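Local structure of ABC transporter sugar binding protein (Xanthomonas axonopodis pv. citri, 3UOR) at residues A49-E52 and K53-T57; A119-P123 and G124-T128; F229-N232 and M233-G237; Y262-G265 and P266-R270. The protein probably binds maltose or related sugars in the periplasm and delivers them to an ABC transporter, as a periplasmic solute-binding protein. One frame throughout, in Å; residues are numbered along the deposited sequence.

Interaction 1 of 4, residues A49-E52 and K53-T57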
loop_
_atom_site.group_PDB
_atom_site.type_symbol
_atom_site.label_atom_id
_atom_site.label_comp_id
_atom_site.label_asym_id
_atom_site.label_seq_id
_atom_site.Cartn_x
_atom_site.Cartn_y
_atom_site.Cartn_z
ATOM N N ALA A 49 -11.955 -11.476 -20.462
ATOM C CA ALA A 49 -13.001 -12.032 -21.311
ATOM C C ALA A 49 -13.563 -10.939 -22.214
ATOM O O ALA A 49 -13.675 -11.125 -23.425
ATOM C CB ALA A 49 -14.104 -12.670 -20.469
ATOM N N ASP A 50 -13.896 -9.791 -21.631
ATOM C CA ASP A 50 -14.409 -8.673 -22.424
ATOM C C ASP A 50 -13.329 -8.027 -23.295
ATOM O O ASP A 50 -13.640 -7.409 -24.307
ATOM C CB ASP A 50 -15.061 -7.628 -21.523
ATOM C CG ASP A 50 -15.418 -6.359 -22.264
ATOM O OD1 ASP A 50 -14.621 -5.405 -22.230
ATOM O OD2 ASP A 50 -16.502 -6.302 -22.869
ATOM N N PHE A 51 -12.064 -8.155 -22.898
ATOM C CA PHE A 51 -10.965 -7.624 -23.706
ATOM C C PHE A 51 -10.780 -8.467 -24.962
ATOM O O PHE A 51 -10.533 -7.934 -26.049
ATOM C CB PHE A 51 -9.659 -7.580 -22.909
ATOM C CG PHE A 51 -8.415 -7.348 -23.755
ATOM C CD1 PHE A 51 -8.056 -6.068 -24.155
ATOM C CD2 PHE A 51 -7.588 -8.408 -24.109
ATOM C CE1 PHE A 51 -6.905 -5.847 -24.920
ATOM C CE2 PHE A 51 -6.435 -8.198 -24.876
ATOM C CZ PHE A 51 -6.094 -6.912 -25.277
ATOM N N GLU A 52 -10.884 -9.784 -24.795
ATOM C CA GLU A 52 -10.797 -10.719 -25.906
ATOM C C GLU A 52 -11.981 -10.529 -26.848
ATOM O O GLU A 52 -11.824 -10.515 -28.064
ATOM C CB GLU A 52 -10.781 -12.152 -25.392
ATOM C CG GLU A 52 -9.481 -12.560 -24.747
ATOM C CD GLU A 52 -9.529 -13.982 -24.242
ATOM O OE1 GLU A 52 -8.456 -14.573 -23.993
ATOM O OE2 GLU A 52 -10.649 -14.516 -24.096
ATOM N N LYS A 53 -13.168 -10.379 -26.275
ATOM C CA LYS A 53 -14.357 -10.137 -27.073
ATOM C C LYS A 53 -14.387 -8.705 -27.620
ATOM O O LYS A 53 -15.419 -8.239 -28.098
ATOM C CB LYS A 53 -15.622 -10.460 -26.267
ATOM C CG LYS A 53 -16.893 -10.500 -27.103
ATOM C CD LYS A 53 -17.861 -11.568 -26.610
ATOM C CE LYS A 53 -18.257 -11.337 -25.160
ATOM N NZ LYS A 53 -19.735 -11.334 -25.014
ATOM N N GLN A 54 -13.256 -8.007 -27.547
ATOM C CA GLN A 54 -13.121 -6.695 -28.181
ATOM C C GLN A 54 -11.879 -6.707 -29.058
ATOM O O GLN A 54 -11.650 -5.789 -29.846
ATOM C CB GLN A 54 -12.973 -5.580 -27.143
ATOM C CG GLN A 54 -14.259 -4.987 -26.599
ATOM C CD GLN A 54 -13.988 -3.817 -25.657
ATOM O OE1 GLN A 54 -13.234 -2.903 -25.994
ATOM N NE2 GLN A 54 -14.598 -3.845 -24.474
ATOM N N ASN A 55 -11.066 -7.744 -28.885
ATOM C CA ASN A 55 -9.821 -7.921 -29.630
ATOM C C ASN A 55 -9.666 -9.414 -29.944
ATOM O O ASN A 55 -8.901 -10.117 -29.278
ATOM C CB ASN A 55 -8.604 -7.424 -28.819
ATOM C CG ASN A 55 -8.647 -5.918 -28.520
ATOM O OD1 ASN A 55 -9.060 -5.489 -27.436
ATOM N ND2 ASN A 55 -8.193 -5.119 -29.475
ATOM N N PRO A 56 -10.407 -9.906 -30.954
ATOM C CA PRO A 56 -10.505 -11.343 -31.263
ATOM C C PRO A 56 -9.227 -11.970 -31.844
ATOM O O PRO A 56 -9.109 -13.200 -31.880
ATOM C CB PRO A 56 -11.653 -11.405 -32.276
ATOM C CG PRO A 56 -11.658 -10.059 -32.914
ATOM C CD PRO A 56 -11.245 -9.086 -31.849
ATOM N N THR A 57 -8.284 -11.136 -32.276
ATOM C CA THR A 57 -6.992 -11.612 -32.767
ATOM C C THR A 57 -6.028 -11.903 -31.616
ATOM O O THR A 57 -4.929 -12.432 -31.827
ATOM C CB THR A 57 -6.337 -10.571 -33.696
ATOM O OG1 THR A 57 -6.156 -9.334 -32.987
ATOM C CG2 THR A 57 -7.213 -10.332 -34.923
#
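Asp50 and Gln54, one helical turn apart, bring their flat ends together almost at right angles, the carboxylate and amide planes lying 79° apart. Gln54 reaches back with an extended chain, CG and CB resting on the backbone oxygen of Asp50, so that its amide arrives beside the acid: Gln54 NE2 stops 2.7 Å from Asp50 OD1. Asp50 OD1 is hydrogen-bonded to the hydroxyl of Tyr323 of helix 314-324.

Phe51 and Asn55 make the next pair round the turn. The ring swings out with CG anti to the backbone N (chi1 167°), and the amide of Asn55 lies over one of its faces, the planes tilted by 37°; Asn55 CG is 4.0 Å from Phe51 CE1. Tyr323 meets the same ring, while Leu320, Ile58 and Val60 pack around it and make Phe51 the buried residue of this otherwise surface contact.

Backbone bonds tie the two ranges together as the helix runs out. Lys53 N gives a helical bond to Ala49 O at 3.0 Å, and Asn55 N reaches Glu52 O at 3.0 Å, a tighter turn. Glu52 OE1 meanwhile bonds to Val60 N in the following strand. This is the C-terminal end of a helix turning into a parallel strand, as in a beta-alpha-beta crossover: helix 39-52 links the parallel neighbours 30-36 and 58-64.

Interaction 2 of 4, residues A119-P123 and G124-T128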
loop_
_atom_site.group_PDB
_atom_site.type_symbol
_atom_site.label_atom_id
_atom_site.label_comp_id
_atom_site.label_asym_id
_atom_site.label_seq_id
_atom_site.Cartn_x
_atom_site.Cartn_y
_atom_site.Cartn_z
ATOM N N ALA A 119 -0.426 12.425 -16.208
ATOM C CA ALA A 119 -0.893 13.539 -15.381
ATOM C C ALA A 119 -2.193 13.195 -14.653
ATOM O O ALA A 119 -2.577 13.877 -13.707
ATOM C CB ALA A 119 -1.081 14.815 -16.235
ATOM N N ASP A 120 -2.881 12.149 -15.098
ATOM C CA ASP A 120 -4.152 11.767 -14.463
ATOM C C ASP A 120 -3.937 10.762 -13.320
ATOM O O ASP A 120 -4.883 10.410 -12.612
ATOM C CB ASP A 120 -5.102 11.181 -15.506
ATOM C CG ASP A 120 -6.503 10.931 -14.970
ATOM O OD1 ASP A 120 -7.031 9.810 -15.192
ATOM O OD2 ASP A 120 -7.067 11.845 -14.329
ATOM N N TYR A 121 -2.694 10.303 -13.143
ATOM C CA TYR A 121 -2.381 9.325 -12.098
ATOM C C TYR A 121 -1.921 10.016 -10.816
ATOM O O TYR A 121 -1.205 11.016 -10.854
ATOM C CB TYR A 121 -1.284 8.355 -12.571
ATOM C CG TYR A 121 -1.798 7.271 -13.495
ATOM C CD1 TYR A 121 -1.960 5.977 -13.045
ATOM C CD2 TYR A 121 -2.146 7.549 -14.817
ATOM C CE1 TYR A 121 -2.437 4.987 -13.876
ATOM C CE2 TYR A 121 -2.626 6.553 -15.658
ATOM C CZ TYR A 121 -2.763 5.280 -15.183
ATOM O OH TYR A 121 -3.227 4.268 -15.992
ATOM N N PHE A 122 -2.332 9.500 -9.672
ATOM C CA PHE A 122 -1.885 10.117 -8.427
ATOM C C PHE A 122 -0.354 10.132 -8.428
ATOM O O PHE A 122 0.278 9.139 -8.780
ATOM C CB PHE A 122 -2.478 9.393 -7.221
ATOM C CG PHE A 122 -3.986 9.374 -7.222
ATOM C CD1 PHE A 122 -4.702 10.535 -6.984
ATOM C CD2 PHE A 122 -4.681 8.200 -7.464
ATOM C CE1 PHE A 122 -6.095 10.534 -6.973
ATOM C CE2 PHE A 122 -6.072 8.186 -7.465
ATOM C CZ PHE A 122 -6.782 9.364 -7.234
ATOM N N PRO A 123 0.244 11.282 -8.098
ATOM C CA PRO A 123 1.689 11.434 -8.332
ATOM C C PRO A 123 2.530 10.457 -7.502
ATOM O O PRO A 123 3.465 9.888 -8.044
ATOM C CB PRO A 123 1.967 12.898 -7.949
ATOM C CG PRO A 123 0.809 13.288 -7.058
ATOM C CD PRO A 123 -0.377 12.512 -7.579
ATOM N N GLY A 124 2.194 10.253 -6.228
ATOM C CA GLY A 124 2.909 9.298 -5.408
ATOM C C GLY A 124 2.760 7.881 -5.953
ATOM O O GLY A 124 3.662 7.064 -5.836
ATOM N N VAL A 125 1.620 7.587 -6.563
ATOM C CA VAL A 125 1.409 6.273 -7.177
ATOM C C VAL A 125 2.228 6.100 -8.468
ATOM O O VAL A 125 2.871 5.074 -8.671
ATOM C CB VAL A 125 -0.077 6.045 -7.455
ATOM C CG1 VAL A 125 -0.291 4.739 -8.195
ATOM C CG2 VAL A 125 -0.860 6.057 -6.129
ATOM N N TRP A 126 2.229 7.111 -9.332
ATOM C CA TRP A 126 3.045 7.061 -10.549
ATOM C C TRP A 126 4.508 6.912 -10.159
ATOM O O TRP A 126 5.270 6.188 -10.779
ATOM C CB TRP A 126 2.889 8.354 -11.355
ATOM C CG TRP A 126 3.428 8.226 -12.755
ATOM C CD1 TRP A 126 4.586 8.756 -13.244
ATOM C CD2 TRP A 126 2.822 7.518 -13.846
ATOM N NE1 TRP A 126 4.733 8.427 -14.569
ATOM C CE2 TRP A 126 3.669 7.660 -14.959
ATOM C CE3 TRP A 126 1.651 6.766 -13.981
ATOM C CZ2 TRP A 126 3.382 7.083 -16.199
ATOM C CZ3 TRP A 126 1.364 6.193 -15.218
ATOM C CH2 TRP A 126 2.225 6.357 -16.306
ATOM N N ASP A 127 4.906 7.633 -9.123
ATOM C CA ASP A 127 6.308 7.670 -8.722
ATOM C C ASP A 127 6.846 6.277 -8.356
ATOM O O ASP A 127 8.020 5.998 -8.579
ATOM C CB ASP A 127 6.508 8.685 -7.581
ATOM C CG ASP A 127 7.960 8.839 -7.178
ATOM O OD1 ASP A 127 8.812 9.055 -8.063
ATOM O OD2 ASP A 127 8.255 8.759 -5.964
ATOM N N THR A 128 5.994 5.392 -7.835
ATOM C CA THR A 128 6.452 4.042 -7.485
ATOM C C THR A 128 6.922 3.238 -8.703
ATOM O O THR A 128 7.620 2.245 -8.546
ATOM C CB THR A 128 5.390 3.206 -6.728
ATOM O OG1 THR A 128 4.285 2.907 -7.591
ATOM C CG2 THR A 128 4.863 3.947 -5.505
#
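Trp126 N donates to Phe122 O at 2.9 Å in a nearly linear bond, 167° at the hydrogen, with Phe122 in the N-cap position. Asp127 N follows one step on with a bond to Pro123 O. Pro123 stands in the first turn, where its nitrogen has no hydrogen to offer. Beside these bonds Phe122 CB rests against Val125 CG2 at 3.9 Å, the methyl that lies next to the backbone N of Val125.

Val125 O is gripped twice by one residue: Thr128 OG1 donates to it in the carbonyl plane at 2.8 Å, and Thr128 N bonds to it at 3.2 Å. Hydroxyl and amide thus converge on a single carbonyl, the Thr128 side chain reaching back to Val125.

Tyr121, just before the N-cap, meets Trp126 of the first turn. With CG anti to the backbone N (chi1 -166°), the indole of Trp126 reaches back over the Tyr121 ring: Trp126 CE3 lies 3.5 Å from Tyr121 CG, and CZ3 stands above the centre of the phenol. The planes are inclined by 56°, an oblique meeting.

Leu135 and Pro139 of strand 134-150 pack on Trp126, and Val138 of the same strand touches Tyr121. Away from that strand, Phe122 meets the Trp347 ring and Arg344 of helix 344-348, while Asp120 makes a salt bridge to Arg343, so this turn lies between the long strand and the start of that helix.

Interaction 3 of 4, residues F229-N232 and M233-G237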
loop_
_atom_site.group_PDB
_atom_site.type_symbol
_atom_site.label_atom_id
_atom_site.label_comp_id
_atom_site.label_asym_id
_atom_site.label_seq_id
_atom_site.Cartn_x
_atom_site.Cartn_y
_atom_site.Cartn_z
ATOM N N PHE A 229 5.195 9.182 18.139
ATOM C CA PHE A 229 3.731 9.256 17.990
ATOM C C PHE A 229 3.107 7.849 18.059
ATOM O O PHE A 229 2.134 7.615 18.772
ATOM C CB PHE A 229 3.391 9.933 16.649
ATOM C CG PHE A 229 1.917 10.104 16.394
ATOM C CD1 PHE A 229 1.141 10.905 17.225
ATOM C CD2 PHE A 229 1.320 9.506 15.287
ATOM C CE1 PHE A 229 -0.218 11.080 16.977
ATOM C CE2 PHE A 229 -0.024 9.672 15.026
ATOM C CZ PHE A 229 -0.807 10.468 15.869
ATOM N N TYR A 230 3.693 6.909 17.321
ATOM C CA TYR A 230 3.224 5.527 17.292
ATOM C C TYR A 230 3.354 4.820 18.671
ATOM O O TYR A 230 2.397 4.234 19.177
ATOM C CB TYR A 230 4.019 4.776 16.214
ATOM C CG TYR A 230 3.767 3.292 16.104
ATOM C CD1 TYR A 230 2.698 2.800 15.348
ATOM C CD2 TYR A 230 4.632 2.369 16.698
ATOM C CE1 TYR A 230 2.491 1.429 15.208
ATOM C CE2 TYR A 230 4.424 0.993 16.569
ATOM C CZ TYR A 230 3.358 0.534 15.811
ATOM O OH TYR A 230 3.130 -0.813 15.655
ATOM N N ASP A 231 4.527 4.883 19.283
ATOM C CA ASP A 231 4.725 4.246 20.599
ATOM C C ASP A 231 3.773 4.843 21.642
ATOM O O ASP A 231 3.170 4.124 22.449
ATOM C CB ASP A 231 6.171 4.426 21.043
ATOM C CG ASP A 231 6.483 3.706 22.347
ATOM O OD1 ASP A 231 5.901 2.627 22.604
ATOM O OD2 ASP A 231 7.339 4.216 23.095
ATOM N N ASN A 232 3.617 6.162 21.614
ATOM C CA ASN A 232 2.769 6.837 22.597
ATOM C C ASN A 232 1.353 6.256 22.679
ATOM O O ASN A 232 0.778 6.199 23.753
ATOM C CB ASN A 232 2.699 8.341 22.318
ATOM C CG ASN A 232 1.953 9.091 23.398
ATOM O OD1 ASN A 232 2.374 9.122 24.553
ATOM N ND2 ASN A 232 0.843 9.713 23.028
ATOM N N MET A 233 0.789 5.840 21.546
ATOM C CA MET A 233 -0.580 5.323 21.537
ATOM C C MET A 233 -0.713 4.047 22.375
ATOM O O MET A 233 -1.734 3.824 23.009
ATOM C CB MET A 233 -1.053 5.027 20.105
ATOM C CG MET A 233 -1.118 6.267 19.194
ATOM S SD MET A 233 -1.997 5.897 17.650
ATOM C CE MET A 233 -1.078 6.964 16.552
ATOM N N TYR A 234 0.285 3.176 22.333
ATOM C CA TYR A 234 0.223 1.993 23.187
ATOM C C TYR A 234 0.457 2.350 24.646
ATOM O O TYR A 234 -0.215 1.817 25.518
ATOM C CB TYR A 234 1.230 0.928 22.761
ATOM C CG TYR A 234 1.061 0.494 21.332
ATOM C CD1 TYR A 234 0.313 -0.629 20.999
ATOM C CD2 TYR A 234 1.643 1.225 20.306
ATOM C CE1 TYR A 234 0.176 -1.013 19.669
ATOM C CE2 TYR A 234 1.510 0.851 18.987
ATOM C CZ TYR A 234 0.775 -0.253 18.673
ATOM O OH TYR A 234 0.682 -0.608 17.349
ATOM N N GLN A 235 1.401 3.250 24.907
ATOM C CA GLN A 235 1.745 3.557 26.286
ATOM C C GLN A 235 0.635 4.335 26.982
ATOM O O GLN A 235 0.530 4.277 28.211
ATOM C CB GLN A 235 3.103 4.271 26.426
ATOM C CG GLN A 235 4.310 3.589 25.751
ATOM C CD GLN A 235 4.402 2.092 26.001
ATOM O OE1 GLN A 235 3.864 1.571 26.969
ATOM N NE2 GLN A 235 5.095 1.396 25.119
ATOM N N GLN A 236 -0.197 5.057 26.224
ATOM C CA GLN A 236 -1.322 5.770 26.846
ATOM C C GLN A 236 -2.504 4.821 27.045
ATOM O O GLN A 236 -3.471 5.159 27.711
ATOM C CB GLN A 236 -1.784 6.971 26.016
ATOM C CG GLN A 236 -0.734 8.013 25.758
ATOM C CD GLN A 236 -0.295 8.707 27.018
ATOM O OE1 GLN A 236 -1.000 8.688 28.028
ATOM N NE2 GLN A 236 0.880 9.326 26.970
ATOM N N GLY A 237 -2.426 3.632 26.461
ATOM C CA GLY A 237 -3.526 2.692 26.530
ATOM C C GLY A 237 -4.578 2.977 25.467
ATOM O O GLY A 237 -5.714 2.502 25.578
#
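With CG anti to the backbone N in Phe229 and Tyr230 (chi1 -178° and 175°), both rings lean along the helix toward residues four positions on. Met233 and Tyr234 place CG beside their own backbone N, which points the Met233 chain and the Tyr234 ring back at those rings. The Met233 methyl comes over the face of Phe229 in a CH-pi contact, CE lying 3.7 Å from the ring centroid; SD stands farther off above the same face, making the pair Met-aromatic. Tyr234 turns its edge to the face of Tyr230 in a T-shaped contact, planes 66° apart, with Tyr234 CE2 3.7 Å from Tyr230 CZ. The hydroxyl of Tyr234 bonds to Met189 O.

Two glutamine amides bend back four residues. Gln235 NE2 reaches the syn side of Asp231 OD1 at 2.9 Å, and also serves Val392 O; Asp231 OD2 is held by His398, and Gln235 OE1 by Lys241. Gln236 NE2 gives an almost straight bond to Asn232 OD1, 2.8 Å long.

A Schellman motif ends the helix: Gly237 has positive phi, and its N bonds to Tyr234 O.

The end of helix 221-235 is enclosed on several flanks. Helix 166-180 packs on Phe229, Asn232 and Met233, with Trp166 stacked on the Phe229 ring; helix 195-202 meets Tyr230 and Met233, and Val392 of helix 377-394 lies against Tyr230, Asp231 and Tyr234.

Interaction 4 of 4, residues Y262-G265 and P266-R270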
loop_
_atom_site.group_PDB
_atom_site.type_symbol
_atom_site.label_atom_id
_atom_site.label_comp_id
_atom_site.label_asym_id
_atom_site.label_seq_id
_atom_site.Cartn_x
_atom_site.Cartn_y
_atom_site.Cartn_z
ATOM N N TYR A 262 -9.732 1.381 13.435
ATOM C CA TYR A 262 -8.908 0.313 12.911
ATOM C C TYR A 262 -8.166 0.894 11.709
ATOM O O TYR A 262 -8.787 1.354 10.748
ATOM C CB TYR A 262 -9.788 -0.874 12.523
ATOM C CG TYR A 262 -9.069 -2.057 11.913
ATOM C CD1 TYR A 262 -7.894 -2.547 12.460
ATOM C CD2 TYR A 262 -9.606 -2.721 10.822
ATOM C CE1 TYR A 262 -7.248 -3.647 11.905
ATOM C CE2 TYR A 262 -8.969 -3.835 10.254
ATOM C CZ TYR A 262 -7.795 -4.283 10.798
ATOM O OH TYR A 262 -7.172 -5.370 10.237
ATOM N N LEU A 263 -6.839 0.907 11.785
ATOM C CA LEU A 263 -6.019 1.456 10.722
ATOM C C LEU A 263 -5.686 0.386 9.684
ATOM O O LEU A 263 -4.825 -0.453 9.921
ATOM C CB LEU A 263 -4.743 2.040 11.313
ATOM C CG LEU A 263 -4.073 3.180 10.544
ATOM C CD1 LEU A 263 -2.938 3.746 11.360
ATOM C CD2 LEU A 263 -3.586 2.671 9.181
ATOM N N SER A 264 -6.339 0.421 8.521
ATOM C CA SER A 264 -6.170 -0.675 7.556
ATOM C C SER A 264 -6.581 -0.301 6.122
ATOM O O SER A 264 -6.873 0.858 5.821
ATOM C CB SER A 264 -6.969 -1.904 8.032
ATOM O OG SER A 264 -6.490 -3.099 7.447
ATOM N N GLY A 265 -6.612 -1.294 5.247
ATOM C CA GLY A 265 -6.715 -1.053 3.813
ATOM C C GLY A 265 -8.063 -1.311 3.151
ATOM O O GLY A 265 -9.033 -1.666 3.824
ATOM N N PRO A 266 -8.122 -1.140 1.815
ATOM C CA PRO A 266 -9.374 -1.131 1.044
ATOM C C PRO A 266 -10.139 -2.448 1.079
ATOM O O PRO A 266 -11.364 -2.410 1.007
ATOM C CB PRO A 266 -8.922 -0.810 -0.401
ATOM C CG PRO A 266 -7.426 -0.962 -0.414
ATOM C CD PRO A 266 -6.974 -0.690 1.015
ATOM N N TRP A 267 -9.441 -3.577 1.180
ATOM C CA TRP A 267 -10.108 -4.883 1.199
ATOM C C TRP A 267 -11.054 -5.004 2.396
ATOM O O TRP A 267 -11.960 -5.829 2.386
ATOM C CB TRP A 267 -9.087 -6.028 1.237
ATOM C CG TRP A 267 -8.333 -6.047 2.539
ATOM C CD1 TRP A 267 -8.686 -6.707 3.684
ATOM C CD2 TRP A 267 -7.126 -5.332 2.841
ATOM N NE1 TRP A 267 -7.764 -6.462 4.679
ATOM C CE2 TRP A 267 -6.797 -5.620 4.190
ATOM C CE3 TRP A 267 -6.283 -4.489 2.100
ATOM C CZ2 TRP A 267 -5.660 -5.093 4.815
ATOM C CZ3 TRP A 267 -5.152 -3.964 2.722
ATOM C CH2 TRP A 267 -4.851 -4.271 4.072
ATOM N N ASN A 268 -10.859 -4.183 3.424
ATOM C CA ASN A 268 -11.745 -4.265 4.586
ATOM C C ASN A 268 -13.140 -3.711 4.334
ATOM O O ASN A 268 -14.088 -4.073 5.034
ATOM C CB ASN A 268 -11.140 -3.561 5.808
ATOM C CG ASN A 268 -9.993 -4.338 6.416
ATOM O OD1 ASN A 268 -8.846 -3.887 6.402
ATOM N ND2 ASN A 268 -10.292 -5.512 6.950
ATOM N N VAL A 269 -13.272 -2.814 3.367
ATOM C CA VAL A 269 -14.562 -2.156 3.185
ATOM C C VAL A 269 -15.626 -3.234 2.991
ATOM O O VAL A 269 -16.631 -3.259 3.705
ATOM C CB VAL A 269 -14.554 -1.140 2.030
ATOM C CG1 VAL A 269 -15.986 -0.637 1.725
ATOM C CG2 VAL A 269 -13.657 0.032 2.376
ATOM N N ARG A 270 -15.374 -4.153 2.061
ATOM C CA ARG A 270 -16.315 -5.241 1.802
ATOM C C ARG A 270 -16.528 -6.121 3.022
ATOM O O ARG A 270 -17.665 -6.451 3.367
ATOM C CB ARG A 270 -15.867 -6.098 0.615
ATOM C CG ARG A 270 -16.967 -7.036 0.118
ATOM C CD ARG A 270 -16.577 -7.768 -1.172
ATOM N NE ARG A 270 -16.081 -6.890 -2.244
ATOM C CZ ARG A 270 -16.661 -5.756 -2.645
ATOM N NH1 ARG A 270 -17.776 -5.314 -2.063
ATOM N NH2 ARG A 270 -16.118 -5.058 -3.636
HETATM O O HOH W 1 -7.936 -7.052 7.875
#
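Trp267 lays its indole over Gly265: chi1 67° sets CG between the backbone N and the carbonyl carbon, which turns the ring system back. From CB the rings run toward the preceding strand. CD2 and CE3 come over the carbonyl carbon of Gly265, with Trp267 CE3 3.8 Å from Gly265 C. Farther round, CZ3 reaches Gly265 CA at 3.5 Å and CH2 lies by the glycine N, while CZ2 meets Ser264 OG at 3.4 Å. Gly265 CA thus lies over the face of the six-membered ring in a CH-pi contact, 3.8 Å from its centroid. With no side chain on Gly265, the indole lies directly on its backbone.

On the five-membered ring, Trp267 NE1 donates to a water 3.3 Å away, in the plane of the indole. The hydroxyl of Tyr262 bonds to the same water, which thereby bridges Tyr262 and Trp267. Ser264 CB rests over one face of the Tyr262 ring. The side chains of Asn268 and Tyr262 cross at about a right angle, ring and amide planes 69° apart, and Phe148 of strand 134-150 touches Asn268.

The backbone makes the turn itself: Asn268 N bonds to Gly265 O at 3.1 Å. Pro266 packs on Leu340 and Phe361, and Arg145 touches Trp267. The arrangement is a tight beta-to-alpha connection through a Gly-Pro step, which leads strand 259-264, paired antiparallel with 134-150, into helix 267-275 of an alpha/beta periplasmic-binding fold.

How the interactions relate
Interactions 3 and 4 are buried, interaction 2 is partly so, and interaction 1 lies on the surface, its centre about 31 Å from that of the chain. Strand 134-150 packs against the aromatic pair of interaction 2 and is a sheet partner of the strand in interaction 4. Interactions 1 and 3 both close helices; one turns through a short loop into a strand, the other stops at a glycine. Ring contacts and side-chain amide bonds dominate interaction 3, first-turn backbone bonds and an oblique aromatic pair interaction 2, backbone bonds and polar side chains interaction 1, a water bridge and a glycine-indole contact interaction 4. The nearest atoms of interactions 3 and 4 are about 6 Å apart.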